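Poly-gamma-glutamate hydrolase (Bacillus phage phiNIT1, PDB 3A9L) hydrolyses the gamma-glutamyl linkage of bacterial poly-gamma-glutamate as a zinc peptidase of bacteriophage origin. Local coordinates at residues F174-D179 with N187-F192; K111-G116 with L164-A169. All blocks are in the same frame, centred on the assembly; numbering follows the deposited sequence.

In the fold
The two contacts follow one another along the chain, with centres about 16 Å apart. Contact 2 pairs strand 113-116 with the end of strand 162-167 in the mixed sheet; helix 168-173 then leads to contact 1, where the following loop is pinned to the start of helix 190-209. A salt bridge joins them directly, E191 OE2 to K111 NZ at 2.7 Å, and F174 CZ packs on I166 CG2 at 4.2 Å. Contact 2 reaches the metal site: the side chain of E165 comes within about 4 Å of the zinc ion, whose protein ligands are H40, E45 and H103. Contact 1 is more remote, the F174 side chain about 13 Å from the zinc.

Contact 1 of 2, residues F174-D179 with N187-F192; sequences FFQNND and NVTQEF
F192 and F174 meet through different first torsions: F192 has CG anti to the backbone N (chi1 177°), whereas F174 keeps CG anti to the carbonyl carbon (chi1 -67°). With these torsions the edge of the F192 ring points at the face of F174, an edge-to-face pair with planes 79° apart and CD1 of F192 3.6 Å from CG of F174. Y195, one turn further along helix 190-209, makes a second edge-to-face pair with F174, and L51 and R54 of helix 48-59 touch F192. F175 CD1 lies 3.8 Å from V188 CG1, the two side chains meeting obliquely.

Backbone bonds fix the register around a single bridge between F175 and V188. T189 N donates to F174 O at 2.7 Å, approaching from above the carbonyl plane, while Q176 N gives N187 O a nearly straight bond of the same length, 2.7 Å. The side chain of Q176, bent at chi2, lies along N187 and brings NE2 to V188 O at 3.2 Å; this donor too sits above the carbonyl plane.

T189 is the N-cap of helix 190-209: its OG1 accepts from F192 N at 3.2 Å and also bonds to A173 O, while its methyl CG2 lies 3.4 Å from F175 C.

Three hydrogen bonds thus fasten the loop 174-179 to the chain entering the helix, and the T189 hydroxyl satisfies a first-turn N-H while tying the helix start to the end of helix 168-173.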
ATOM      1  N   PHE A 174     -11.806   9.268  20.145  1.00 24.37           N
ATOM      2  CA  PHE A 174     -11.126   9.827  18.940  1.00 24.59           C
ATOM      3  C   PHE A 174     -12.094  10.553  17.959  1.00 24.48           C
ATOM      4  O   PHE A 174     -11.644  11.358  17.134  1.00 23.73           O
ATOM      5  CB  PHE A 174     -10.443   8.727  18.088  1.00 24.57           C
ATOM      6  CG  PHE A 174      -9.255   8.013  18.739  1.00 24.47           C
ATOM      7  CD1 PHE A 174      -8.526   8.562  19.787  1.00 24.88           C
ATOM      8  CD2 PHE A 174      -8.860   6.762  18.243  1.00 24.47           C
ATOM      9  CE1 PHE A 174      -7.431   7.882  20.345  1.00 25.35           C
ATOM     10  CE2 PHE A 174      -7.763   6.069  18.803  1.00 24.93           C
ATOM     11  CZ  PHE A 174      -7.053   6.621  19.855  1.00 21.71           C
ATOM     12  N   PHE A 175     -13.388  10.237  17.989  1.00 23.42           N
ATOM     13  CA  PHE A 175     -14.302  10.723  16.929  1.00 24.85           C
ATOM     14  C   PHE A 175     -15.355  11.678  17.454  1.00 24.36           C
ATOM     15  O   PHE A 175     -15.833  11.532  18.561  1.00 25.00           O
ATOM     16  CB  PHE A 175     -14.978   9.567  16.154  1.00 23.92           C
ATOM     17  CG  PHE A 175     -14.007   8.594  15.554  1.00 26.16           C
ATOM     18  CD1 PHE A 175     -13.247   8.937  14.443  1.00 27.45           C
ATOM     19  CD2 PHE A 175     -13.834   7.338  16.121  1.00 26.85           C
ATOM     20  CE1 PHE A 175     -12.325   8.037  13.896  1.00 30.02           C
ATOM     21  CE2 PHE A 175     -12.915   6.428  15.579  1.00 29.26           C
ATOM     22  CZ  PHE A 175     -12.161   6.780  14.466  1.00 27.38           C
ATOM     23  N   GLN A 176     -15.693  12.657  16.631  1.00 25.58           N
ATOM     24  CA  GLN A 176     -16.706  13.662  16.910  1.00 25.39           C
ATOM     25  C   GLN A 176     -18.040  13.043  17.277  1.00 26.65           C
ATOM     26  O   GLN A 176     -18.535  12.182  16.532  1.00 26.72           O
ATOM     27  CB  GLN A 176     -16.841  14.540  15.651  1.00 26.17           C
ATOM     28  CG  GLN A 176     -15.624  15.414  15.424  1.00 24.04           C
ATOM     29  CD  GLN A 176     -15.620  16.564  16.356  1.00 25.48           C
ATOM     30  OE1 GLN A 176     -16.669  17.165  16.593  1.00 28.63           O
ATOM     31  NE2 GLN A 176     -14.476  16.853  16.955  1.00 27.53           N
ATOM     32  N   ASN A 177     -18.618  13.442  18.424  1.00 28.03           N
ATOM     33  CA  ASN A 177     -19.894  12.863  18.910  1.00 29.16           C
ATOM     34  C   ASN A 177     -19.726  11.532  19.664  1.00 30.31           C
ATOM     35  O   ASN A 177     -20.717  10.877  20.005  1.00 31.20           O
ATOM     36  CB  ASN A 177     -20.861  12.644  17.721  1.00 29.11           C
ATOM     37  CG  ASN A 177     -22.264  13.122  17.995  1.00 29.86           C
ATOM     38  OD1 ASN A 177     -22.501  13.885  18.931  1.00 30.36           O
ATOM     39  ND2 ASN A 177     -23.207  12.725  17.131  1.00 29.22           N
ATOM     40  N   ASN A 178     -18.476  11.135  19.930  1.00 31.50           N
ATOM     41  CA  ASN A 178     -18.146   9.778  20.413  1.00 32.53           C
ATOM     42  C   ASN A 178     -18.719   8.663  19.520  1.00 32.34           C
ATOM     43  O   ASN A 178     -19.010   7.551  19.978  1.00 33.90           O
ATOM     44  CB  ASN A 178     -18.581   9.570  21.883  1.00 32.78           C
ATOM     45  CG  ASN A 178     -17.789  10.422  22.864  1.00 34.30           C
ATOM     46  OD1 ASN A 178     -16.652  10.825  22.601  1.00 40.17           O
ATOM     47  ND2 ASN A 178     -18.382  10.681  24.017  1.00 35.68           N
ATOM     48  N   ASP A 179     -18.875   8.959  18.242  1.00 31.45           N
ATOM     49  CA  ASP A 179     -19.571   8.061  17.351  1.00 30.49           C
ATOM     50  C   ASP A 179     -18.599   7.453  16.348  1.00 29.49           C
ATOM     51  O   ASP A 179     -18.064   8.157  15.506  1.00 27.52           O
ATOM     52  CB  ASP A 179     -20.659   8.836  16.610  1.00 30.40           C
ATOM     53  CG  ASP A 179     -21.336   7.995  15.563  1.00 31.82           C
ATOM     54  OD1 ASP A 179     -21.488   6.794  15.840  1.00 33.81           O
ATOM     55  OD2 ASP A 179     -21.699   8.517  14.485  1.00 33.13           O
ATOM     56  N   ASN A 187     -14.177  12.461  11.043  1.00 29.31           N
ATOM     57  CA  ASN A 187     -14.482  13.578  11.924  1.00 28.85           C
ATOM     58  C   ASN A 187     -13.908  13.290  13.313  1.00 28.66           C
ATOM     59  O   ASN A 187     -14.573  12.682  14.158  1.00 28.47           O
ATOM     60  CB  ASN A 187     -16.015  13.802  12.007  1.00 28.73           C
ATOM     61  CG  ASN A 187     -16.665  14.001  10.636  1.00 29.58           C
ATOM     62  OD1 ASN A 187     -16.070  14.587   9.744  1.00 26.36           O
ATOM     63  ND2 ASN A 187     -17.892  13.481  10.467  1.00 27.33           N
ATOM     64  N   VAL A 188     -12.673  13.738  13.539  1.00 27.43           N
ATOM     65  CA  VAL A 188     -11.903  13.293  14.689  1.00 27.47           C
ATOM     66  C   VAL A 188     -11.767  14.420  15.707  1.00 27.94           C
ATOM     67  O   VAL A 188     -11.940  15.599  15.378  1.00 28.25           O
ATOM     68  CB  VAL A 188     -10.547  12.702  14.240  1.00 27.65           C
ATOM     69  CG1 VAL A 188     -10.798  11.596  13.188  1.00 25.39           C
ATOM     70  CG2 VAL A 188      -9.652  13.786  13.657  1.00 26.98           C
ATOM     71  N   THR A 189     -11.504  14.057  16.952  1.00 27.47           N
ATOM     72  CA  THR A 189     -11.529  15.016  18.049  1.00 26.43           C
ATOM     73  C   THR A 189     -10.116  15.458  18.362  1.00 26.78           C
ATOM     74  O   THR A 189      -9.145  14.952  17.786  1.00 27.15           O
ATOM     75  CB  THR A 189     -12.053  14.382  19.341  1.00 26.56           C
ATOM     76  OG1 THR A 189     -11.160  13.317  19.713  1.00 24.98           O
ATOM     77  CG2 THR A 189     -13.462  13.855  19.181  1.00 25.93           C
ATOM     78  N   GLN A 190     -10.004  16.378  19.306  1.00 26.27           N
ATOM     79  CA  GLN A 190      -8.700  16.866  19.759  1.00 26.39           C
ATOM     80  C   GLN A 190      -7.917  15.744  20.437  1.00 26.08           C
ATOM     81  O   GLN A 190      -6.729  15.624  20.205  1.00 26.09           O
ATOM     82  CB  GLN A 190      -8.872  18.047  20.698  1.00 26.39           C
ATOM     83  CG  GLN A 190      -7.922  18.113  21.876  1.00 26.05           C
ATOM     84  CD  GLN A 190      -8.285  19.286  22.757  1.00 28.31           C
ATOM     85  OE1 GLN A 190      -8.991  19.127  23.748  1.00 22.60           O
ATOM     86  NE2 GLN A 190      -7.878  20.497  22.347  1.00 29.96           N
ATOM     87  N   GLU A 191      -8.605  14.903  21.209  1.00 26.07           N
ATOM     88  CA  GLU A 191      -7.968  13.734  21.842  1.00 26.13           C
ATOM     89  C   GLU A 191      -7.310  12.835  20.805  1.00 25.01           C
ATOM     90  O   GLU A 191      -6.177  12.428  21.001  1.00 23.81           O
ATOM     91  CB  GLU A 191      -8.947  12.935  22.709  1.00 26.62           C
ATOM     92  CG  GLU A 191      -8.261  11.929  23.673  1.00 28.80           C
ATOM     93  CD  GLU A 191      -9.007  11.739  24.983  1.00 32.97           C
ATOM     94  OE1 GLU A 191      -9.227  12.736  25.707  1.00 34.06           O
ATOM     95  OE2 GLU A 191      -9.373  10.593  25.307  1.00 35.74           O
ATOM     96  N   PHE A 192      -8.009  12.564  19.697  1.00 24.46           N
ATOM     97  CA  PHE A 192      -7.382  11.859  18.562  1.00 23.95           C
ATOM     98  C   PHE A 192      -6.042  12.457  18.176  1.00 22.80           C
ATOM     99  O   PHE A 192      -5.023  11.752  18.148  1.00 24.32           O
ATOM    100  CB  PHE A 192      -8.299  11.764  17.318  1.00 22.84           C
ATOM    101  CG  PHE A 192      -7.633  11.105  16.137  1.00 23.48           C
ATOM    102  CD1 PHE A 192      -7.578   9.719  16.027  1.00 21.35           C
ATOM    103  CD2 PHE A 192      -7.035  11.881  15.138  1.00 24.44           C
ATOM    104  CE1 PHE A 192      -6.946   9.103  14.933  1.00 23.56           C
ATOM    105  CE2 PHE A 192      -6.388  11.293  14.050  1.00 24.35           C
ATOM    106  CZ  PHE A 192      -6.345   9.905  13.926  1.00 24.51           C
TER

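Contact 2 of 2, residues K111-G116 with L164-A169; sequences KNTLVG and LEISSA
Strand 113-116 runs antiparallel to strand 164-167, their axes 4.8 Å apart and their directions 170° from each other. L114 and E165 form the hydrogen-bonded pair, L114 N to E165 O at 3.1 Å and E165 N to L114 O at 3.0 Å, flanked by the non-hydrogen-bonded pairs T113-I166 and V115-L164. Just before strand 113-116 begins, N112 O accepts from S167 N at 3.1 Å, almost in line with the carbonyl bond.

On the face carrying T113, V115, L164 and I166, T113 and I166 lie side by side, T113 OG1 3.8 Å from I166 CG2; Y195 of helix 190-209 hydrogen-bonds that hydroxyl and packs on I166 and L164. L114 and E165 occupy the other face. The E165 chain bends at chi2 (-97°), and its end leads away from L114 to touch H103, a zinc ligand.

S167 holds OG between its backbone N and carbonyl carbon (chi1 73°), where it accepts from N112 N at 3.2 Å. The same oxygen bonds to N110 O and, as N-cap of helix 168-173, to Q170 N.

One buried hydroxyl therefore joins strand end, loop and helix start, while the paired backbones anchor E165 beside the zinc site.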
ATOM      1  N   LYS A 111     -11.692   4.592  29.364  1.00 26.83           N
ATOM      2  CA  LYS A 111     -10.633   5.014  28.459  1.00 26.25           C
ATOM      3  C   LYS A 111      -9.261   4.628  29.001  1.00 25.64           C
ATOM      4  O   LYS A 111      -8.817   5.129  30.053  1.00 24.26           O
ATOM      5  CB  LYS A 111     -10.721   6.521  28.224  1.00 26.50           C
ATOM      6  CG  LYS A 111     -11.988   6.935  27.484  1.00 24.44           C
ATOM      7  CD  LYS A 111     -11.767   8.221  26.676  1.00 26.66           C
ATOM      8  CE  LYS A 111     -11.331   9.378  27.580  1.00 29.43           C
ATOM      9  NZ  LYS A 111     -11.536  10.690  26.892  1.00 31.28           N
ATOM     10  N   ASN A 112      -8.595   3.733  28.270  1.00 24.35           N
ATOM     11  CA  ASN A 112      -7.284   3.281  28.638  1.00 24.00           C
ATOM     12  C   ASN A 112      -6.501   2.734  27.462  1.00 23.61           C
ATOM     13  O   ASN A 112      -7.086   2.236  26.490  1.00 24.32           O
ATOM     14  CB  ASN A 112      -7.389   2.216  29.738  1.00 24.64           C
ATOM     15  CG  ASN A 112      -6.170   2.167  30.583  1.00 23.18           C
ATOM     16  OD1 ASN A 112      -5.255   2.939  30.392  1.00 27.72           O
ATOM     17  ND2 ASN A 112      -6.143   1.255  31.541  1.00 25.61           N
ATOM     18  N   THR A 113      -5.181   2.813  27.584  1.00 23.49           N
ATOM     19  CA  THR A 113      -4.248   2.189  26.667  1.00 23.53           C
ATOM     20  C   THR A 113      -3.230   1.340  27.444  1.00 23.46           C
ATOM     21  O   THR A 113      -2.600   1.834  28.379  1.00 23.22           O
ATOM     22  CB  THR A 113      -3.511   3.240  25.806  1.00 22.98           C
ATOM     23  OG1 THR A 113      -4.476   3.966  25.016  1.00 23.32           O
ATOM     24  CG2 THR A 113      -2.498   2.557  24.891  1.00 24.57           C
ATOM     25  N   LEU A 114      -3.097   0.076  27.020  1.00 23.33           N
ATOM     26  CA  LEU A 114      -2.235  -0.924  27.637  1.00 23.26           C
ATOM     27  C   LEU A 114      -1.116  -1.241  26.658  1.00 24.40           C
ATOM     28  O   LEU A 114      -1.347  -1.822  25.579  1.00 23.21           O
ATOM     29  CB  LEU A 114      -3.033  -2.194  28.011  1.00 23.59           C
ATOM     30  CG  LEU A 114      -4.366  -1.990  28.762  1.00 24.46           C
ATOM     31  CD1 LEU A 114      -5.171  -3.279  28.828  1.00 26.54           C
ATOM     32  CD2 LEU A 114      -4.121  -1.434  30.172  1.00 24.05           C
ATOM     33  N   VAL A 115       0.094  -0.825  27.033  1.00 23.04           N
ATOM     34  CA  VAL A 115       1.235  -0.843  26.120  1.00 23.11           C
ATOM     35  C   VAL A 115       2.202  -1.968  26.502  1.00 23.44           C
ATOM     36  O   VAL A 115       2.660  -2.043  27.643  1.00 23.95           O
ATOM     37  CB  VAL A 115       1.978   0.512  26.144  1.00 22.87           C
ATOM     38  CG1 VAL A 115       2.973   0.618  24.985  1.00 22.30           C
ATOM     39  CG2 VAL A 115       0.985   1.671  26.091  1.00 23.02           C
ATOM     40  N   GLY A 116       2.518  -2.827  25.542  1.00 21.95           N
ATOM     41  CA  GLY A 116       3.500  -3.872  25.781  1.00 22.04           C
ATOM     42  C   GLY A 116       4.402  -4.044  24.594  1.00 20.94           C
ATOM     43  O   GLY A 116       4.595  -3.115  23.805  1.00 20.60           O
ATOM     44  N   LEU A 164       0.239  -1.401  21.169  1.00 17.19           N
ATOM     45  CA  LEU A 164      -0.761  -0.613  21.888  1.00 17.06           C
ATOM     46  C   LEU A 164      -2.128  -1.262  21.802  1.00 16.86           C
ATOM     47  O   LEU A 164      -2.598  -1.575  20.737  1.00 16.71           O
ATOM     48  CB  LEU A 164      -0.862   0.840  21.381  1.00 17.70           C
ATOM     49  CG  LEU A 164       0.311   1.813  21.603  1.00 18.65           C
ATOM     50  CD1 LEU A 164       1.515   1.442  20.760  1.00 16.72           C
ATOM     51  CD2 LEU A 164      -0.123   3.251  21.275  1.00 19.51           C
ATOM     52  N   GLU A 165      -2.778  -1.456  22.934  1.00 17.48           N
ATOM     53  CA  GLU A 165      -4.119  -2.038  22.901  1.00 18.57           C
ATOM     54  C   GLU A 165      -5.052  -0.978  23.462  1.00 19.52           C
ATOM     55  O   GLU A 165      -4.987  -0.666  24.660  1.00 18.37           O
ATOM     56  CB  GLU A 165      -4.138  -3.348  23.703  1.00 18.44           C
ATOM     57  CG  GLU A 165      -3.509  -4.589  22.965  1.00 18.82           C
ATOM     58  CD  GLU A 165      -4.525  -5.489  22.270  1.00 18.87           C
ATOM     59  OE1 GLU A 165      -5.718  -5.200  22.313  1.00 21.83           O
ATOM     60  OE2 GLU A 165      -4.129  -6.485  21.648  1.00 22.94           O
ATOM     61  N   ILE A 166      -5.886  -0.400  22.579  1.00 19.98           N
ATOM     62  CA  ILE A 166      -6.675   0.762  22.908  1.00 20.18           C
ATOM     63  C   ILE A 166      -8.142   0.384  23.133  1.00 20.60           C
ATOM     64  O   ILE A 166      -8.769  -0.248  22.285  1.00 20.70           O
ATOM     65  CB  ILE A 166      -6.544   1.833  21.782  1.00 20.13           C
ATOM     66  CG1 ILE A 166      -5.094   1.866  21.251  1.00 20.14           C
ATOM     67  CG2 ILE A 166      -6.946   3.201  22.290  1.00 19.06           C
ATOM     68  CD1 ILE A 166      -4.918   2.901  20.170  1.00 25.42           C
ATOM     69  N   SER A 167      -8.675   0.784  24.277  1.00 21.27           N
ATOM     70  CA  SER A 167     -10.028   0.390  24.690  1.00 22.07           C
ATOM     71  C   SER A 167     -11.069   1.011  23.761  1.00 22.44           C
ATOM     72  O   SER A 167     -10.826   2.062  23.163  1.00 21.98           O
ATOM     73  CB  SER A 167     -10.307   0.831  26.124  1.00 21.84           C
ATOM     74  OG  SER A 167     -10.481   2.239  26.170  1.00 22.46           O
ATOM     75  N   SER A 168     -12.217   0.350  23.660  1.00 22.83           N
ATOM     76  CA  SER A 168     -13.274   0.766  22.762  1.00 24.10           C
ATOM     77  C   SER A 168     -13.798   2.144  23.143  1.00 23.84           C
ATOM     78  O   SER A 168     -14.179   2.917  22.257  1.00 24.18           O
ATOM     79  CB  SER A 168     -14.418  -0.262  22.714  1.00 25.01           C
ATOM     80  OG  SER A 168     -14.901  -0.570  24.011  1.00 26.26           O
ATOM     81  N   ALA A 169     -13.824   2.441  24.445  1.00 23.82           N
ATOM     82  CA  ALA A 169     -14.207   3.768  24.940  1.00 24.25           C
ATOM     83  C   ALA A 169     -13.249   4.822  24.416  1.00 25.01           C
ATOM     84  O   ALA A 169     -13.662   5.941  24.034  1.00 25.22           O
ATOM     85  CB  ALA A 169     -14.200   3.796  26.432  1.00 24.50           C
TER